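Protection of telomeres protein 1 (Schizosaccharomyces pombe, PDB 5USB) binds single-stranded telomeric DNA of consensus GGTTAC to protect the 3' overhang and regulate telomerase, here as its second DNA-binding piece, an OB-fold domain. Local coordinates at residues Val21-Tyr26 with Ile81-Tyr86; Leu33-Tyr38 with Ile65-Trp70. The protein carries 1 engineered substitution. One frame throughout, in Å; residues are numbered along the deposited sequence.

Contact 1 (Val21-Tyr26 with Ile81-Tyr86). With nucleotides of chain B.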
loop_
_atom_site.group_PDB
_atom_site.type_symbol
_atom_site.label_atom_id
_atom_site.label_comp_id
_atom_site.label_asym_id
_atom_site.label_seq_id
_atom_site.Cartn_x
_atom_site.Cartn_y
_atom_site.Cartn_z
ATOM N N VAL A 21 4.691 4.492 -2.642
ATOM C CA VAL A 21 3.359 5.035 -2.866
ATOM C C VAL A 21 3.245 5.459 -4.322
ATOM O O VAL A 21 3.997 6.324 -4.799
ATOM C CB VAL A 21 3.066 6.211 -1.929
ATOM C CG1 VAL A 21 1.695 6.785 -2.237
ATOM C CG2 VAL A 21 3.148 5.777 -0.515
ATOM N N ILE A 22 2.253 4.904 -5.005
ATOM C CA ILE A 22 1.995 5.234 -6.401
ATOM C C ILE A 22 0.938 6.308 -6.534
ATOM O O ILE A 22 1.076 7.214 -7.357
ATOM C CB ILE A 22 1.590 3.965 -7.182
ATOM C CG1 ILE A 22 2.661 2.884 -7.146
ATOM C CG2 ILE A 22 1.257 4.364 -8.612
ATOM C CD1 ILE A 22 4.004 3.347 -7.688
ATOM N N LYS A 23 -0.106 6.220 -5.721
ATOM C CA LYS A 23 -1.257 7.095 -5.823
ATOM C C LYS A 23 -1.818 7.362 -4.437
ATOM O O LYS A 23 -1.859 6.463 -3.594
ATOM C CB LYS A 23 -2.337 6.446 -6.704
ATOM C CG LYS A 23 -3.597 7.273 -6.872
ATOM C CD LYS A 23 -4.541 6.544 -7.779
ATOM C CE LYS A 23 -5.912 7.207 -7.793
ATOM N NZ LYS A 23 -5.894 8.467 -8.514
ATOM N N THR A 24 -2.265 8.594 -4.221
ATOM C CA THR A 24 -3.016 8.957 -3.036
ATOM C C THR A 24 -4.341 9.568 -3.444
ATOM O O THR A 24 -4.445 10.185 -4.505
ATOM C CB THR A 24 -2.258 9.960 -2.145
ATOM O OG1 THR A 24 -2.041 11.186 -2.824
ATOM C CG2 THR A 24 -0.912 9.413 -1.737
ATOM N N TRP A 25 -5.339 9.432 -2.570
ATOM C CA TRP A 25 -6.634 10.071 -2.767
ATOM C C TRP A 25 -7.251 10.375 -1.417
ATOM O O TRP A 25 -7.519 9.461 -0.634
ATOM C CB TRP A 25 -7.588 9.204 -3.577
ATOM C CG TRP A 25 -8.845 9.941 -3.874
ATOM C CD1 TRP A 25 -10.042 9.785 -3.257
ATOM C CD2 TRP A 25 -9.026 10.967 -4.857
ATOM N NE1 TRP A 25 -10.968 10.675 -3.782
ATOM C CE2 TRP A 25 -10.363 11.395 -4.771
ATOM C CE3 TRP A 25 -8.189 11.572 -5.797
ATOM C CZ2 TRP A 25 -10.877 12.400 -5.596
ATOM C CZ3 TRP A 25 -8.713 12.543 -6.624
ATOM C CH2 TRP A 25 -10.047 12.956 -6.501
ATOM N N TYR A 26 -7.437 11.663 -1.125
ATOM C CA TYR A 26 -8.111 12.049 0.098
ATOM C C TYR A 26 -9.577 12.302 -0.185
ATOM O O TYR A 26 -9.949 12.770 -1.277
ATOM C CB TYR A 26 -7.485 13.309 0.750
ATOM C CG TYR A 26 -7.442 14.563 -0.095
ATOM C CD1 TYR A 26 -8.511 15.463 -0.123
ATOM C CD2 TYR A 26 -6.314 14.881 -0.819
ATOM C CE1 TYR A 26 -8.445 16.616 -0.878
ATOM C CE2 TYR A 26 -6.256 16.031 -1.603
ATOM C CZ TYR A 26 -7.324 16.885 -1.616
ATOM O OH TYR A 26 -7.242 18.041 -2.404
ATOM N N ILE A 81 1.796 11.857 3.620
ATOM C CA ILE A 81 2.278 10.843 2.686
ATOM C C ILE A 81 1.916 11.271 1.272
ATOM O O ILE A 81 0.751 11.570 0.974
ATOM C CB ILE A 81 1.679 9.465 3.007
ATOM C CG1 ILE A 81 1.969 9.043 4.410
ATOM C CG2 ILE A 81 2.187 8.403 2.001
ATOM C CD1 ILE A 81 3.439 8.889 4.725
ATOM N N LYS A 82 2.908 11.286 0.391
ATOM C CA LYS A 82 2.746 11.801 -0.967
ATOM C C LYS A 82 3.115 10.723 -1.964
ATOM O O LYS A 82 3.889 9.808 -1.677
ATOM C CB LYS A 82 3.643 13.011 -1.279
ATOM C CG LYS A 82 3.576 14.207 -0.311
ATOM C CD LYS A 82 2.216 14.817 -0.251
ATOM C CE LYS A 82 2.146 15.901 0.828
ATOM N NZ LYS A 82 0.734 16.338 1.035
ATOM N N GLU A 83 2.591 10.870 -3.170
ATOM C CA GLU A 83 2.985 10.008 -4.264
ATOM C C GLU A 83 4.503 10.042 -4.452
ATOM O O GLU A 83 5.109 11.121 -4.472
ATOM C CB GLU A 83 2.256 10.454 -5.543
ATOM C CG GLU A 83 0.768 10.225 -5.390
ATOM C CD GLU A 83 -0.102 10.608 -6.567
ATOM O OE1 GLU A 83 -1.335 10.330 -6.505
ATOM O OE2 GLU A 83 0.431 11.157 -7.559
ATOM N N GLY A 84 5.087 8.867 -4.605
ATOM C CA GLY A 84 6.524 8.698 -4.751
ATOM C C GLY A 84 7.255 8.450 -3.450
ATOM O O GLY A 84 8.392 7.929 -3.468
ATOM N N ASP A 85 6.619 8.754 -2.325
ATOM C CA ASP A 85 7.211 8.443 -1.039
ATOM C C ASP A 85 7.322 6.924 -0.825
ATOM O O ASP A 85 6.580 6.108 -1.398
ATOM C CB ASP A 85 6.379 9.019 0.104
ATOM C CG ASP A 85 6.494 10.503 0.255
ATOM O OD1 ASP A 85 7.370 11.146 -0.371
ATOM O OD2 ASP A 85 5.679 11.035 1.046
ATOM N N TYR A 86 8.267 6.543 0.033
ATOM C CA TYR A 86 8.366 5.183 0.523
ATOM C C TYR A 86 7.765 5.113 1.910
ATOM O O TYR A 86 7.862 6.073 2.684
ATOM C CB TYR A 86 9.824 4.720 0.546
ATOM C CG TYR A 86 10.459 4.714 -0.808
ATOM C CD1 TYR A 86 10.380 3.602 -1.606
ATOM C CD2 TYR A 86 11.125 5.821 -1.283
ATOM C CE1 TYR A 86 10.953 3.579 -2.858
ATOM C CE2 TYR A 86 11.683 5.822 -2.535
ATOM C CZ TYR A 86 11.607 4.688 -3.312
ATOM O OH TYR A 86 12.191 4.675 -4.579
ATOM P P DT B 9 -6.190 18.553 -8.049
ATOM O OP1 DT B 9 -6.370 19.494 -9.151
ATOM O OP2 DT B 9 -5.046 18.642 -7.183
ATOM O "O5'" DT B 9 -7.453 18.671 -7.104
ATOM C "C5'" DT B 9 -8.670 19.267 -7.513
ATOM C "C4'" DT B 9 -9.733 18.968 -6.486
ATOM O "O4'" DT B 9 -9.977 17.547 -6.425
ATOM C "C3'" DT B 9 -9.349 19.345 -5.066
ATOM O "O3'" DT B 9 -9.674 20.698 -4.778
ATOM C "C2'" DT B 9 -10.204 18.415 -4.238
ATOM C "C1'" DT B 9 -10.288 17.168 -5.097
ATOM N N1 DT B 9 -9.328 16.142 -4.672
ATOM C C2 DT B 9 -9.730 15.285 -3.684
ATOM O O2 DT B 9 -10.829 15.335 -3.175
ATOM N N3 DT B 9 -8.794 14.357 -3.316
ATOM C C4 DT B 9 -7.513 14.230 -3.806
ATOM O O4 DT B 9 -6.787 13.349 -3.385
ATOM C C5 DT B 9 -7.154 15.167 -4.837
ATOM C C7 DT B 9 -5.794 15.079 -5.453
ATOM C C6 DT B 9 -8.065 16.071 -5.210
ATOM P P DG B 7 -10.278 10.224 -15.138
ATOM O OP1 DG B 7 -11.329 10.429 -16.158
ATOM O OP2 DG B 7 -8.899 10.481 -15.459
ATOM O "O5'" DG B 7 -10.588 11.105 -13.849
ATOM C "C5'" DG B 7 -11.924 11.400 -13.492
ATOM C "C4'" DG B 7 -11.961 12.071 -12.143
ATOM O "O4'" DG B 7 -11.717 11.076 -11.129
ATOM C "C3'" DG B 7 -10.916 13.169 -11.928
ATOM O "O3'" DG B 7 -11.560 14.308 -11.391
ATOM C "C2'" DG B 7 -10.075 12.650 -10.780
ATOM C "C1'" DG B 7 -10.999 11.685 -10.095
ATOM N N9 DG B 7 -10.278 10.657 -9.368
ATOM C C8 DG B 7 -8.967 10.296 -9.537
ATOM N N7 DG B 7 -8.575 9.382 -8.695
ATOM C C5 DG B 7 -9.692 9.134 -7.915
ATOM C C6 DG B 7 -9.868 8.255 -6.822
ATOM O O6 DG B 7 -9.058 7.475 -6.332
ATOM N N1 DG B 7 -11.163 8.319 -6.316
ATOM C C2 DG B 7 -12.151 9.138 -6.794
ATOM N N2 DG B 7 -13.329 9.063 -6.171
ATOM N N3 DG B 7 -11.995 9.971 -7.806
ATOM C C4 DG B 7 -10.750 9.920 -8.315
ATOM P P DG B 8 -11.029 15.737 -11.685
ATOM O OP1 DG B 8 -11.935 16.681 -11.056
ATOM O OP2 DG B 8 -10.758 15.852 -13.085
ATOM O "O5'" DG B 8 -9.588 15.800 -11.020
ATOM C "C5'" DG B 8 -9.484 16.168 -9.655
ATOM C "C4'" DG B 8 -8.094 15.908 -9.125
ATOM O "O4'" DG B 8 -7.729 14.526 -9.279
ATOM C "C3'" DG B 8 -6.968 16.718 -9.761
ATOM O "O3'" DG B 8 -6.196 17.083 -8.635
ATOM C "C2'" DG B 8 -6.213 15.687 -10.588
ATOM C "C1'" DG B 8 -6.396 14.441 -9.739
ATOM N N9 DG B 8 -6.229 13.120 -10.339
ATOM C C8 DG B 8 -5.747 12.022 -9.675
ATOM N N7 DG B 8 -5.787 10.932 -10.386
ATOM C C5 DG B 8 -6.348 11.327 -11.591
ATOM C C6 DG B 8 -6.633 10.572 -12.758
ATOM O O6 DG B 8 -6.446 9.376 -12.959
ATOM N N1 DG B 8 -7.194 11.362 -13.755
ATOM C C2 DG B 8 -7.449 12.705 -13.641
ATOM N N2 DG B 8 -7.996 13.292 -14.715
ATOM N N3 DG B 8 -7.188 13.420 -12.556
ATOM C C4 DG B 8 -6.645 12.671 -11.574
HETATM O O HOH W 1 -4.626 10.624 -7.092
HETATM O O HOH W 2 0.472 12.910 -3.222
#
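Val21 meets the turn Lys82-Asp85 along both its backbone and its side chain, and this is the tight end of the contact. Two backbone bonds hold the type II turn to Val21: its N donates to Asp85 O (2.8 Å), nearly straight, and Gly84 N returns one to Val21 O (2.8 Å). Val21 CG2 lies against Ile81 CG2 at 3.8 Å, their side chains crossing at about a right angle, and Val87 packs on both. Asp85 holds the turn from within by accepting from Lys82 N, and pairs with Lys120 beyond it.

The other end is looser and wetter. Glu83, extended beyond CG, runs alongside the strand and uses the anti lone pair of OE1 to accept from Thr24 N (3.0 Å, 164°). One water joins Thr24 OG1 to Glu83 N; another accepts from Lys23 NZ and lies 2.6 Å from Thr24 O. Past this come the nucleotides of chain B: Lys23 NZ donates to DG7 N7 (2.8 Å), and Trp25 is sandwiched between DG7 and DT9. The 5.3 Å between Lys23 NZ and Glu83 OE1 is too long for a salt bridge, but the carboxylate probably still helps balance the ammonium charge.

Contact 2 (Leu33-Tyr38 with Ile65-Trp70). With nucleotides of chain B.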
loop_
_atom_site.group_PDB
_atom_site.type_symbol
_atom_site.label_atom_id
_atom_site.label_comp_id
_atom_site.label_asym_id
_atom_site.label_seq_id
_atom_site.Cartn_x
_atom_site.Cartn_y
_atom_site.Cartn_z
ATOM N N LEU A 33 -4.351 5.079 -0.116
ATOM C CA LEU A 33 -3.040 4.936 -0.717
ATOM C C LEU A 33 -3.060 3.728 -1.638
ATOM O O LEU A 33 -3.735 2.751 -1.363
ATOM C CB LEU A 33 -1.925 4.674 0.350
ATOM C CG LEU A 33 -1.685 5.661 1.462
ATOM C CD1 LEU A 33 -0.752 5.012 2.507
ATOM C CD2 LEU A 33 -1.121 6.979 0.898
ATOM N N TYR A 34 -2.331 3.807 -2.738
ATOM C CA TYR A 34 -2.069 2.658 -3.591
ATOM C C TYR A 34 -0.568 2.470 -3.577
ATOM O O TYR A 34 0.161 3.422 -3.895
ATOM C CB TYR A 34 -2.550 2.892 -5.030
ATOM C CG TYR A 34 -4.047 3.128 -5.123
ATOM C CD1 TYR A 34 -4.615 4.329 -4.780
ATOM C CD2 TYR A 34 -4.885 2.096 -5.519
ATOM C CE1 TYR A 34 -5.969 4.516 -4.848
ATOM C CE2 TYR A 34 -6.264 2.275 -5.567
ATOM C CZ TYR A 34 -6.781 3.484 -5.216
ATOM O OH TYR A 34 -8.150 3.668 -5.276
ATOM N N VAL A 35 -0.113 1.302 -3.125
ATOM C CA VAL A 35 1.310 1.069 -2.922
ATOM C C VAL A 35 1.762 -0.209 -3.608
ATOM O O VAL A 35 0.964 -1.086 -3.928
ATOM C CB VAL A 35 1.663 1.037 -1.434
ATOM C CG1 VAL A 35 1.089 2.250 -0.759
ATOM C CG2 VAL A 35 1.174 -0.225 -0.780
ATOM N N THR A 36 3.065 -0.275 -3.879
ATOM C CA THR A 36 3.675 -1.399 -4.572
ATOM C C THR A 36 5.073 -1.649 -4.036
ATOM O O THR A 36 5.751 -0.714 -3.594
ATOM C CB THR A 36 3.774 -1.126 -6.087
ATOM O OG1 THR A 36 4.238 -2.293 -6.778
ATOM C CG2 THR A 36 4.746 -0.041 -6.392
ATOM N N ASP A 37 5.514 -2.927 -4.123
ATOM C CA ASP A 37 6.944 -3.197 -3.991
ATOM C C ASP A 37 7.477 -3.867 -5.251
ATOM O O ASP A 37 8.578 -4.447 -5.235
ATOM C CB ASP A 37 7.259 -4.005 -2.726
ATOM C CG ASP A 37 6.696 -5.388 -2.736
ATOM O OD1 ASP A 37 6.115 -5.805 -3.760
ATOM O OD2 ASP A 37 6.901 -6.112 -1.713
ATOM N N TYR A 38 6.711 -3.769 -6.335
ATOM C CA TYR A 38 7.039 -4.337 -7.646
ATOM C C TYR A 38 7.131 -5.854 -7.594
ATOM O O TYR A 38 7.924 -6.469 -8.314
ATOM C CB TYR A 38 8.307 -3.671 -8.199
ATOM C CG TYR A 38 8.011 -2.250 -8.582
ATOM C CD1 TYR A 38 7.384 -1.989 -9.790
ATOM C CD2 TYR A 38 8.291 -1.188 -7.725
ATOM C CE1 TYR A 38 7.064 -0.724 -10.168
ATOM C CE2 TYR A 38 7.954 0.122 -8.102
ATOM C CZ TYR A 38 7.331 0.308 -9.335
ATOM O OH TYR A 38 6.982 1.561 -9.787
ATOM N N ILE A 65 -1.515 -2.559 -4.227
ATOM C CA ILE A 65 -2.602 -2.808 -3.278
ATOM C C ILE A 65 -3.147 -1.471 -2.773
ATOM O O ILE A 65 -2.386 -0.534 -2.530
ATOM C CB ILE A 65 -2.157 -3.701 -2.101
ATOM C CG1 ILE A 65 -3.393 -4.103 -1.286
ATOM C CG2 ILE A 65 -1.093 -3.031 -1.212
ATOM C CD1 ILE A 65 -3.134 -5.195 -0.281
ATOM N N ARG A 66 -4.463 -1.389 -2.664
ATOM C CA ARG A 66 -5.145 -0.232 -2.095
ATOM C C ARG A 66 -5.136 -0.331 -0.581
ATOM O O ARG A 66 -5.427 -1.391 -0.039
ATOM C CB ARG A 66 -6.591 -0.179 -2.589
ATOM C CG ARG A 66 -7.486 0.805 -1.857
ATOM C CD ARG A 66 -8.951 0.543 -2.242
ATOM N NE ARG A 66 -9.235 0.905 -3.615
ATOM C CZ ARG A 66 -10.229 0.401 -4.336
ATOM N NH1 ARG A 66 -11.053 -0.504 -3.820
ATOM N NH2 ARG A 66 -10.394 0.810 -5.579
ATOM N N CYS A 67 -4.811 0.769 0.095
ATOM C CA CYS A 67 -4.840 0.828 1.558
ATOM C C CYS A 67 -5.838 1.911 1.913
ATOM O O CYS A 67 -5.700 3.035 1.434
ATOM C CB CYS A 67 -3.461 1.145 2.150
ATOM S SG CYS A 67 -2.139 0.061 1.541
ATOM N N ILE A 68 -6.824 1.585 2.770
ATOM C CA ILE A 68 -7.791 2.562 3.257
ATOM C C ILE A 68 -7.479 2.912 4.704
ATOM O O ILE A 68 -7.380 2.025 5.555
ATOM C CB ILE A 68 -9.237 2.053 3.143
ATOM C CG1 ILE A 68 -9.498 1.533 1.735
ATOM C CG2 ILE A 68 -10.222 3.174 3.559
ATOM C CD1 ILE A 68 -9.425 2.559 0.727
ATOM N N LEU A 69 -7.331 4.221 4.970
ATOM C CA LEU A 69 -6.943 4.730 6.275
ATOM C C LEU A 69 -8.087 5.555 6.845
ATOM O O LEU A 69 -8.572 6.475 6.182
ATOM C CB LEU A 69 -5.689 5.595 6.159
ATOM C CG LEU A 69 -4.322 4.891 6.075
ATOM C CD1 LEU A 69 -4.154 4.016 4.862
ATOM C CD2 LEU A 69 -3.161 5.908 6.119
ATOM N N TRP A 70 -8.532 5.214 8.054
ATOM C CA TRP A 70 -9.599 5.950 8.717
ATOM C C TRP A 70 -9.090 6.651 9.966
ATOM O O TRP A 70 -8.054 6.299 10.532
ATOM C CB TRP A 70 -10.734 5.018 9.134
ATOM C CG TRP A 70 -11.717 4.679 8.063
ATOM C CD1 TRP A 70 -12.736 5.468 7.598
ATOM C CD2 TRP A 70 -11.813 3.445 7.363
ATOM N NE1 TRP A 70 -13.448 4.808 6.646
ATOM C CE2 TRP A 70 -12.902 3.556 6.479
ATOM C CE3 TRP A 70 -11.080 2.251 7.392
ATOM C CZ2 TRP A 70 -13.272 2.531 5.628
ATOM C CZ3 TRP A 70 -11.452 1.241 6.545
ATOM C CH2 TRP A 70 -12.544 1.383 5.675
ATOM O "O5'" G B 1 -18.960 -1.465 8.459
ATOM C "C5'" G B 1 -17.988 -0.505 8.041
ATOM C "C4'" G B 1 -18.674 0.815 7.828
ATOM O "O4'" G B 1 -18.177 1.790 8.768
ATOM C "C3'" G B 1 -18.460 1.458 6.480
ATOM O "O3'" G B 1 -19.579 2.278 6.333
ATOM C "C2'" G B 1 -17.171 2.266 6.673
ATOM O "O2'" G B 1 -16.916 3.483 6.002
ATOM C "C1'" G B 1 -17.208 2.609 8.148
ATOM N N9 G B 1 -15.935 2.332 8.782
ATOM C C8 G B 1 -15.277 1.130 8.830
ATOM N N7 G B 1 -14.185 1.173 9.540
ATOM C C5 G B 1 -14.138 2.475 10.010
ATOM C C6 G B 1 -13.181 3.114 10.830
ATOM O O6 G B 1 -12.171 2.637 11.330
ATOM N N1 G B 1 -13.501 4.450 11.048
ATOM C C2 G B 1 -14.599 5.089 10.532
ATOM N N2 G B 1 -14.732 6.381 10.841
ATOM N N3 G B 1 -15.503 4.501 9.766
ATOM C C4 G B 1 -15.209 3.203 9.545
ATOM P P DA B 5 -13.222 1.113 -11.314
ATOM O OP1 DA B 5 -14.006 2.182 -11.890
ATOM O OP2 DA B 5 -13.343 -0.249 -11.761
ATOM O "O5'" DA B 5 -11.700 1.517 -11.471
ATOM C "C5'" DA B 5 -11.279 2.827 -11.146
ATOM C "C4'" DA B 5 -9.780 2.829 -11.014
ATOM O "O4'" DA B 5 -9.418 2.097 -9.828
ATOM C "C3'" DA B 5 -9.052 2.139 -12.162
ATOM O "O3'" DA B 5 -7.813 2.794 -12.436
ATOM C "C2'" DA B 5 -8.873 0.724 -11.645
ATOM C "C1'" DA B 5 -8.694 0.931 -10.154
ATOM N N9 DA B 5 -9.214 -0.139 -9.316
ATOM C C8 DA B 5 -10.444 -0.734 -9.401
ATOM N N7 DA B 5 -10.660 -1.632 -8.478
ATOM C C5 DA B 5 -9.518 -1.586 -7.696
ATOM C C6 DA B 5 -9.131 -2.289 -6.551
ATOM N N6 DA B 5 -9.890 -3.207 -5.958
ATOM N N1 DA B 5 -7.916 -2.022 -6.032
ATOM C C2 DA B 5 -7.153 -1.108 -6.631
ATOM N N3 DA B 5 -7.408 -0.376 -7.705
ATOM C C4 DA B 5 -8.622 -0.664 -8.196
ATOM P P DG B 2 -20.593 2.003 5.190
ATOM O OP1 DG B 2 -21.721 2.935 5.380
ATOM O OP2 DG B 2 -20.823 0.557 5.092
ATOM O "O5'" DG B 2 -19.809 2.473 3.891
ATOM C "C5'" DG B 2 -19.454 3.841 3.716
ATOM C "C4'" DG B 2 -18.442 3.943 2.602
ATOM O "O4'" DG B 2 -17.108 3.671 3.068
ATOM C "C3'" DG B 2 -18.649 2.942 1.479
ATOM O "O3'" DG B 2 -19.653 3.493 0.648
ATOM C "C2'" DG B 2 -17.276 2.923 0.833
ATOM C "C1'" DG B 2 -16.341 3.082 2.016
ATOM N N9 DG B 2 -15.787 1.837 2.525
ATOM C C8 DG B 2 -16.208 1.183 3.648
ATOM N N7 DG B 2 -15.541 0.091 3.890
ATOM C C5 DG B 2 -14.648 -0.001 2.838
ATOM C C6 DG B 2 -13.674 -0.986 2.553
ATOM O O6 DG B 2 -13.384 -1.985 3.209
ATOM N N1 DG B 2 -12.992 -0.706 1.375
ATOM C C2 DG B 2 -13.203 0.400 0.591
ATOM N N2 DG B 2 -12.434 0.510 -0.490
ATOM N N3 DG B 2 -14.114 1.325 0.846
ATOM C C4 DG B 2 -14.792 1.065 1.980
#
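Tyr34 and Arg66 stand side by side on the nucleotide-facing side of two antiparallel strands, at a non-hydrogen-bonded pair. Arg66 CB fits beside Tyr34 CE2 at 3.9 Å, and in the conformer described the chain bends at chi3 (-69°) to bring NE within 3.4 Å of Tyr34 OH, a weak hydrogen bond. Ring and guanidinium planes stand 83° apart. In this conformer DA5 of chain B lies over one face of the guanidinium, its C5 at 3.3 Å from Arg66 NH2, and turns its C2 and N3 side to the edge of the tyrosine ring, near that ring's plane; Arg66 NH1 also donates to O2 of a thymine base. A leucine here, lacking the hydroxyl and the ring edge, would probably cost Arg66 NE its weak bond and open a gap beside the C2 and N3 side of DA5.

On the reverse side the bumps are apolar. Val35 CG2 nests against Ile65 CG2 (3.6 Å) and is bordered by Cys67 SG at 4.1 Å. Leu33 CB meets Cys67 CB, and its CD1 reaches Leu69 CD1 at 4.3 Å. Paired backbone bonds at Leu33-Cys67 and Val35-Ile65 set this register; Cys67 N donates to Leu33 O at 2.7 Å. One surface reading nucleotides and the other packed into the interior is the arrangement of an OB-fold beta-barrel that binds single-stranded DNA.

Overall arrangement
The two contacts lie 9 Å apart, centre to centre, and both reach the same curled sheet of the OB-fold through neighbouring strands 14-26 and 31-36; contact 2 is nested inside the chain loop closed by contact 1. Strand 14-26 is followed, after a short connection, by strand 31-36, which pairs in turn with strand 65-69; helix 72-77 then leads to the loop before strand 86-90, which contact 1 joins to 14-26. They meet directly where Ile22 and Lys23 both face Tyr34 in a classic beta bulge, and where Thr24 packs on Leu33. Nucleotides of chain B touch side chains of both: Lys23 and Trp25 in contact 1, Tyr34 and Arg66 in contact 2.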